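Local coordinates for abhydrolase domain-containing protein (Exiguobacterium antarcticum, PDB 5H3H) that probably cleaves ester bonds as an alpha/beta-hydrolase-fold esterase, may also act as a perhydrolase, and binds ethaneperoxoic acid in its pocket, at residues I78-V81 / I82-L85; N35-E38 / Y39-N42; V54-R57 / G58-K61. One frame throughout, in Å; residues are numbered along the deposited sequence.

Interaction 1. Residues I78-V81 / I82-L85; sequences INEV and IQQL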
loop_
_atom_site.group_PDB
_atom_site.type_symbol
_atom_site.label_atom_id
_atom_site.label_comp_id
_atom_site.label_asym_id
_atom_site.label_seq_id
_atom_site.Cartn_x
_atom_site.Cartn_y
_atom_site.Cartn_z
ATOM N N ILE B 78 6.678 -4.800 11.220
ATOM C CA ILE B 78 5.578 -4.021 11.806
ATOM C C ILE B 78 4.207 -4.504 11.256
ATOM O O ILE B 78 3.273 -4.589 12.022
ATOM C CB ILE B 78 5.731 -2.524 11.598
ATOM C CG1 ILE B 78 7.083 -2.066 12.231
ATOM C CG2 ILE B 78 4.537 -1.763 12.165
ATOM C CD1 ILE B 78 7.401 -2.623 13.599
ATOM N N ASN B 79 4.156 -4.822 9.976
ATOM C CA ASN B 79 2.928 -5.357 9.363
ATOM C C ASN B 79 2.505 -6.595 10.071
ATOM O O ASN B 79 1.356 -6.709 10.459
ATOM C CB ASN B 79 3.089 -5.623 7.873
ATOM C CG ASN B 79 1.803 -6.171 7.228
ATOM O OD1 ASN B 79 0.753 -5.492 7.174
ATOM N ND2 ASN B 79 1.871 -7.412 6.774
ATOM N N GLU B 80 3.453 -7.487 10.347
ATOM C CA GLU B 80 3.146 -8.649 11.146
ATOM C C GLU B 80 2.618 -8.341 12.546
ATOM O O GLU B 80 1.663 -8.942 12.983
ATOM C CB GLU B 80 4.326 -9.645 11.176
ATOM C CG GLU B 80 4.690 -10.125 9.787
ATOM C CD GLU B 80 3.512 -10.804 9.097
ATOM O OE1 GLU B 80 2.798 -11.589 9.807
ATOM O OE2 GLU B 80 3.342 -10.551 7.875
ATOM N N VAL B 81 3.198 -7.381 13.243
ATOM C CA VAL B 81 2.732 -7.049 14.563
ATOM C C VAL B 81 1.248 -6.678 14.521
ATOM O O VAL B 81 0.439 -7.219 15.274
ATOM C CB VAL B 81 3.537 -5.852 15.200
ATOM C CG1 VAL B 81 2.815 -5.321 16.412
ATOM C CG2 VAL B 81 4.977 -6.268 15.577
ATOM N N ILE B 82 0.921 -5.750 13.643
ATOM C CA ILE B 82 -0.434 -5.193 13.522
ATOM C C ILE B 82 -1.422 -6.293 13.039
ATOM O O ILE B 82 -2.477 -6.451 13.650
ATOM C CB ILE B 82 -0.391 -3.946 12.607
ATOM C CG1 ILE B 82 0.134 -2.754 13.441
ATOM C CG2 ILE B 82 -1.736 -3.585 11.990
ATOM C CD1 ILE B 82 0.534 -1.547 12.628
ATOM N N GLN B 83 -1.040 -7.044 11.992
ATOM C CA GLN B 83 -1.903 -8.111 11.413
ATOM C C GLN B 83 -2.150 -9.226 12.408
ATOM O O GLN B 83 -3.309 -9.573 12.658
ATOM C CB GLN B 83 -1.311 -8.687 10.115
ATOM C CG GLN B 83 -1.596 -7.819 8.911
ATOM C CD GLN B 83 -1.334 -8.514 7.586
ATOM O OE1 GLN B 83 -0.694 -9.574 7.522
ATOM N NE2 GLN B 83 -1.831 -7.908 6.509
ATOM N N GLN B 84 -1.095 -9.755 13.028
ATOM C CA GLN B 84 -1.251 -10.842 14.070
ATOM C C GLN B 84 -1.897 -10.421 15.383
ATOM O O GLN B 84 -2.535 -11.234 16.046
ATOM C CB GLN B 84 0.085 -11.510 14.379
ATOM C CG GLN B 84 0.608 -12.189 13.143
ATOM C CD GLN B 84 2.001 -12.732 13.274
ATOM O OE1 GLN B 84 2.766 -12.640 12.315
ATOM N NE2 GLN B 84 2.325 -13.344 14.419
ATOM N N LEU B 85 -1.743 -9.166 15.807
ATOM C CA LEU B 85 -2.480 -8.701 16.989
ATOM C C LEU B 85 -3.849 -8.114 16.568
ATOM O O LEU B 85 -4.621 -7.694 17.429
ATOM C CB LEU B 85 -1.694 -7.637 17.755
ATOM C CG LEU B 85 -0.377 -8.058 18.431
ATOM C CD1 LEU B 85 0.223 -6.812 19.078
ATOM C CD2 LEU B 85 -0.592 -9.144 19.481
#
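Gln83 lies across Asn79, one helical turn earlier on helix 71-85, and the two side-chain amides come close at an oblique angle. Followed outward from its root, CB of Gln83 rests 3.3 Å from Asn79 O, the same carbonyl oxygen that takes the backbone N-H of Gln83 in a nearly straight bond (Gln83 N to Asn79 O 2.9 Å). CG stays beside this oxygen and reaches OD1 of Asn79 at 3.7 Å. CD comes to 3.5 Å from Asn79 ND2, and beyond it OE1 of Gln83 stands 3.4 Å from that nitrogen. NE2, on the other branch, lies 3.6 Å from Asn79 OD1. The two amide planes are turned 59° apart, neither stacked nor coplanar. Asn79 takes part because its CG is placed opposite the backbone N (chi1 -180°), which carries the amide forward, toward the C-terminal end of the helix and Gln83, although its CB starts out away from that residue.

The same i to i+4 spacing, characteristic of an alpha helix, pairs the apolar residues: Ile78 CG2 touches Ile82 CD1 at 4.0 Å. Val81 and Leu85 lie side by side and point the same way, with Val81 CG1 4.0 Å from Leu85 CD1. Backbone bonds join the same pairs, Ile82 N to Ile78 O and Leu85 N to Val81 O.

The helix is wedged between several elements: Ile78 and Val81 press on Val54 of strand 50-54, Ile78, Asn79 and Ile82 meet helix 97-109 at Ile101, Tyr105 and His109, and Glu80 and Gln84 pack on Ile5 of strand 4-6.

Interaction 2. Residues N35-E38 / Y39-N42; sequences NMFE and YQKN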
loop_
_atom_site.group_PDB
_atom_site.type_symbol
_atom_site.label_atom_id
_atom_site.label_comp_id
_atom_site.label_asym_id
_atom_site.label_seq_id
_atom_site.Cartn_x
_atom_site.Cartn_y
_atom_site.Cartn_z
ATOM N N ASN B 35 11.361 0.215 25.799
ATOM C CA ASN B 35 11.457 0.787 27.127
ATOM C C ASN B 35 11.853 2.264 27.141
ATOM O O ASN B 35 11.579 2.924 28.102
ATOM C CB ASN B 35 12.403 0.002 28.093
ATOM C CG ASN B 35 11.861 -1.349 28.477
ATOM O OD1 ASN B 35 10.682 -1.493 28.758
ATOM N ND2 ASN B 35 12.731 -2.363 28.497
ATOM N N MET B 36 12.446 2.798 26.090
ATOM C CA MET B 36 12.735 4.258 26.106
ATOM C C MET B 36 11.447 5.107 26.210
ATOM O O MET B 36 11.533 6.277 26.489
ATOM C CB MET B 36 13.498 4.716 24.875
ATOM C CG MET B 36 12.709 4.639 23.616
ATOM S SD MET B 36 13.606 5.081 22.127
ATOM C CE MET B 36 12.536 6.347 21.530
ATOM N N PHE B 37 10.278 4.518 25.950
ATOM C CA PHE B 37 9.012 5.260 25.968
ATOM C C PHE B 37 8.323 5.194 27.332
ATOM O O PHE B 37 7.148 5.618 27.458
ATOM C CB PHE B 37 8.051 4.691 24.906
ATOM C CG PHE B 37 8.490 4.910 23.494
ATOM C CD1 PHE B 37 8.654 6.205 22.995
ATOM C CD2 PHE B 37 8.744 3.833 22.647
ATOM C CE1 PHE B 37 9.041 6.413 21.679
ATOM C CE2 PHE B 37 9.147 4.024 21.341
ATOM C CZ PHE B 37 9.274 5.347 20.836
ATOM N N GLU B 38 8.990 4.666 28.352
ATOM C CA GLU B 38 8.292 4.390 29.611
ATOM C C GLU B 38 7.476 5.563 30.199
ATOM O O GLU B 38 6.365 5.336 30.652
ATOM C CB GLU B 38 9.227 3.776 30.665
ATOM C CG GLU B 38 9.906 4.715 31.660
ATOM C CD GLU B 38 10.736 3.944 32.705
ATOM O OE1 GLU B 38 11.189 2.793 32.407
ATOM O OE2 GLU B 38 10.894 4.443 33.832
ATOM N N TYR B 39 8.060 6.783 30.199
ATOM C CA TYR B 39 7.407 8.004 30.720
ATOM C C TYR B 39 6.107 8.369 29.963
ATOM O O TYR B 39 5.157 8.864 30.562
ATOM C CB TYR B 39 8.415 9.196 30.802
ATOM C CG TYR B 39 9.521 8.863 31.751
ATOM C CD1 TYR B 39 9.288 8.856 33.114
ATOM C CD2 TYR B 39 10.743 8.335 31.280
ATOM C CE1 TYR B 39 10.253 8.411 34.009
ATOM C CE2 TYR B 39 11.705 7.902 32.164
ATOM C CZ TYR B 39 11.456 7.942 33.537
ATOM O OH TYR B 39 12.405 7.506 34.456
ATOM N N GLN B 40 6.082 8.098 28.658
ATOM C CA GLN B 40 4.903 8.252 27.828
ATOM C C GLN B 40 3.925 7.137 28.060
ATOM O O GLN B 40 2.752 7.362 28.211
ATOM C CB GLN B 40 5.278 8.310 26.341
ATOM C CG GLN B 40 5.951 9.623 25.970
ATOM C CD GLN B 40 7.347 9.730 26.538
ATOM O OE1 GLN B 40 8.162 8.862 26.305
ATOM N NE2 GLN B 40 7.640 10.796 27.242
ATOM N N LYS B 41 4.423 5.917 28.117
ATOM C CA LYS B 41 3.563 4.741 28.311
ATOM C C LYS B 41 2.752 4.883 29.592
ATOM O O LYS B 41 1.567 4.487 29.601
ATOM C CB LYS B 41 4.425 3.450 28.350
ATOM C CG LYS B 41 3.736 2.215 28.885
ATOM C CD LYS B 41 4.756 1.126 29.213
ATOM C CE LYS B 41 5.562 1.463 30.460
ATOM N NZ LYS B 41 6.587 0.440 30.801
ATOM N N ASN B 42 3.373 5.387 30.653
ATOM C CA ASN B 42 2.694 5.501 31.975
ATOM C C ASN B 42 1.448 6.341 31.814
ATOM O O ASN B 42 0.373 5.962 32.282
ATOM C CB ASN B 42 3.536 6.140 33.049
ATOM C CG ASN B 42 4.740 5.321 33.438
ATOM O OD1 ASN B 42 4.772 4.087 33.286
ATOM N ND2 ASN B 42 5.745 6.010 33.979
HETATM O O HOH W 1 9.925 7.840 28.001
#
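Phe37 O receives the backbone N-H of Lys41 in a short, nearly straight bond (Lys41 N to Phe37 O 2.8 Å, 167° at the hydrogen), and the N-H of Gln40 adds a weak, strongly bent one to the same oxygen. Asn42 N donates to Glu38 O at 3.0 Å, continuing the helical pattern. A water beside the chain ties three further groups together: it donates to Met36 O and to Gln40 OE1, each 2.7 Å from the water oxygen, and accepts the N-H of Tyr39, an amide of the first helical turn. The bend in the Gln40 chain (chi2 71°) folds OE1 back to this water and to the edge of the Phe37 ring, while NE2 makes a weak hydrogen bond to Phe251 O.

Phe37 holds the N-cap position where a 3-10 segment passes into helix 38-46. This helix is the connection of a beta-alpha-beta crossover between the parallel, adjacent strands 23-27 and 50-54 of the alpha/beta hydrolase sheet.

Further out, Glu38 and Tyr39 run side by side, pointing the same way. CG of Glu38 lies over one face of the phenol ring in a CH-pi contact, 3.8 Å from the Tyr39 ring centroid and offset toward the rim, and the Glu38 carboxylate continues along the ring toward its hydroxyl end. Met36 CG covers one face of the Phe37 ring. Met36 and Phe37 both pack on Phe95, Glu38 and Tyr39 meet Trp176 and Leu173 of helix 171-182, and Gln40 is set against Phe258, Thr259 and Leu262 of helix 255-267.

Interaction 3. Residues V54-R57 / G58-K61; sequences VDYR and GYGK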
loop_
_atom_site.group_PDB
_atom_site.type_symbol
_atom_site.label_atom_id
_atom_site.label_comp_id
_atom_site.label_asym_id
_atom_site.label_seq_id
_atom_site.Cartn_x
_atom_site.Cartn_y
_atom_site.Cartn_z
ATOM N N VAL B 54 6.959 -2.082 20.286
ATOM C CA VAL B 54 7.664 -3.130 19.575
ATOM C C VAL B 54 9.170 -3.053 19.839
ATOM O O VAL B 54 9.759 -1.927 19.847
ATOM C CB VAL B 54 7.406 -3.138 18.075
ATOM C CG1 VAL B 54 5.900 -3.104 17.745
ATOM C CG2 VAL B 54 8.126 -2.020 17.396
ATOM N N ASP B 55 9.802 -4.203 20.090
ATOM C CA ASP B 55 11.298 -4.252 20.054
ATOM C C ASP B 55 11.603 -4.783 18.703
ATOM O O ASP B 55 11.156 -5.900 18.420
ATOM C CB ASP B 55 11.889 -5.207 21.102
ATOM C CG ASP B 55 11.777 -4.708 22.549
ATOM O OD1 ASP B 55 11.429 -3.526 22.807
ATOM O OD2 ASP B 55 12.080 -5.506 23.450
ATOM N N TYR B 56 12.325 -4.059 17.854
ATOM C CA TYR B 56 12.653 -4.586 16.549
ATOM C C TYR B 56 13.529 -5.801 16.714
ATOM O O TYR B 56 14.212 -5.985 17.762
ATOM C CB TYR B 56 13.399 -3.620 15.623
ATOM C CG TYR B 56 12.856 -2.262 15.552
ATOM C CD1 TYR B 56 11.585 -2.007 15.066
ATOM C CD2 TYR B 56 13.661 -1.189 15.879
ATOM C CE1 TYR B 56 11.088 -0.693 15.011
ATOM C CE2 TYR B 56 13.197 0.094 15.813
ATOM C CZ TYR B 56 11.909 0.354 15.404
ATOM O OH TYR B 56 11.551 1.676 15.403
ATOM N N ARG B 57 13.575 -6.586 15.648
ATOM C CA ARG B 57 14.619 -7.575 15.543
ATOM C C ARG B 57 15.966 -6.905 15.860
ATOM O O ARG B 57 16.245 -5.812 15.409
ATOM C CB ARG B 57 14.715 -8.246 14.191
ATOM C CG ARG B 57 14.889 -7.388 12.987
ATOM C CD ARG B 57 15.053 -8.295 11.771
ATOM N NE ARG B 57 13.794 -8.805 11.241
ATOM C CZ ARG B 57 13.699 -9.777 10.326
ATOM N NH1 ARG B 57 12.482 -10.149 9.874
ATOM N NH2 ARG B 57 14.786 -10.402 9.870
ATOM N N GLY B 58 16.764 -7.616 16.619
ATOM C CA GLY B 58 18.092 -7.133 16.990
ATOM C C GLY B 58 18.123 -6.386 18.330
ATOM O O GLY B 58 19.217 -6.081 18.791
ATOM N N TYR B 59 16.954 -6.031 18.912
ATOM C CA TYR B 59 16.910 -5.123 20.060
ATOM C C TYR B 59 16.108 -5.712 21.142
ATOM O O TYR B 59 15.294 -6.610 20.877
ATOM C CB TYR B 59 16.325 -3.776 19.679
ATOM C CG TYR B 59 17.173 -3.138 18.610
ATOM C CD1 TYR B 59 17.002 -3.483 17.283
ATOM C CD2 TYR B 59 18.201 -2.278 18.928
ATOM C CE1 TYR B 59 17.813 -2.980 16.289
ATOM C CE2 TYR B 59 19.002 -1.743 17.938
ATOM C CZ TYR B 59 18.829 -2.072 16.650
ATOM O OH TYR B 59 19.634 -1.506 15.707
ATOM N N GLY B 60 16.358 -5.246 22.386
ATOM C CA GLY B 60 15.448 -5.550 23.477
ATOM C C GLY B 60 15.355 -7.063 23.637
ATOM O O GLY B 60 16.359 -7.722 23.636
ATOM N N LYS B 61 14.159 -7.609 23.714
ATOM C CA LYS B 61 13.962 -9.047 23.975
ATOM C C LYS B 61 13.686 -9.859 22.691
ATOM O O LYS B 61 13.400 -11.071 22.713
ATOM C CB LYS B 61 12.849 -9.154 24.973
ATOM C CG LYS B 61 13.171 -8.344 26.226
ATOM C CD LYS B 61 12.057 -8.346 27.248
ATOM C CE LYS B 61 11.809 -9.738 27.812
ATOM N NZ LYS B 61 13.043 -10.529 28.145
#
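Asp55 reaches across the loop to the backbone of Lys61, and this carboxylate bond is one of two hydrogen bonds that close the segment on itself. Lys61 N donates to Asp55 OD2 at 3.0 Å, nearly straight (166°), on the anti side of the oxygen and 27° out of the carboxylate plane. The chi1 of -71°, with CG beside the backbone N of Asp55, aims the group at this amide, while OD1 accepts Asn34 N, so two separate loops grip one carboxylate. Cutting this side chain back to an alanine is likely to leave the amides of Lys61 and Asn34 without their acceptor and to free the two loops to shift apart. The second bond, Tyr59 N to Tyr56 O at 3.0 Å, closes a type II beta turn.

Two glycines answer steric demands. Gly58, the third residue of the turn, has a positive phi at which a CB would collide with Arg57 O. At Gly60 a CB would run into Asp55 OD2, which already lies 3.4 Å from Gly60 CA. The sequence from Asp55 to Ser62 follows the DxRGxGxS pattern widespread in alpha/beta hydrolases.

Tyr59 turns the CD1 edge of its ring to the turn: CD1 is 3.1 Å from Arg57 O, near the ring plane, and Tyr56 O lies in the plane at the edge. The same CD1 is 4.0 Å from Tyr56 CB. Both hydroxyls are held elsewhere, Tyr56 OH by His28 O and Tyr59 OH by Ser192 OG.

Arg57 leaves the turn to form salt bridges with Asp77 of helix 71-85 and Asp9. The loop leaves strand 50-54 with Tyr56 against Leu27 of strand 23-27 and Asp55 against Tyr14 of strand 12-18.

How the interactions relate
Interaction 3 stands between the other two in space, its centre about 14 Å from that of interaction 1 and 15 Å from that of interaction 2, whose own centres are 21 Å apart. It touches interaction 1 directly, Val54 CG2 lying 3.9 Å from Ile78 CD1. Interaction 2 comes within about 5 Å of it at the nearest atoms, and Asp55 reaches the chain just before residues 35-38. The ethaneperoxoic acid is about 6 Å from the Met36 side chain and 7 Å from that of Tyr56, but 14 Å from Ile78: Met36 and Tyr56 lie near the pocket, where Ser96 is probably the nucleophile, without being among its ligand-contacting residues, and residues 78-85 are farther off.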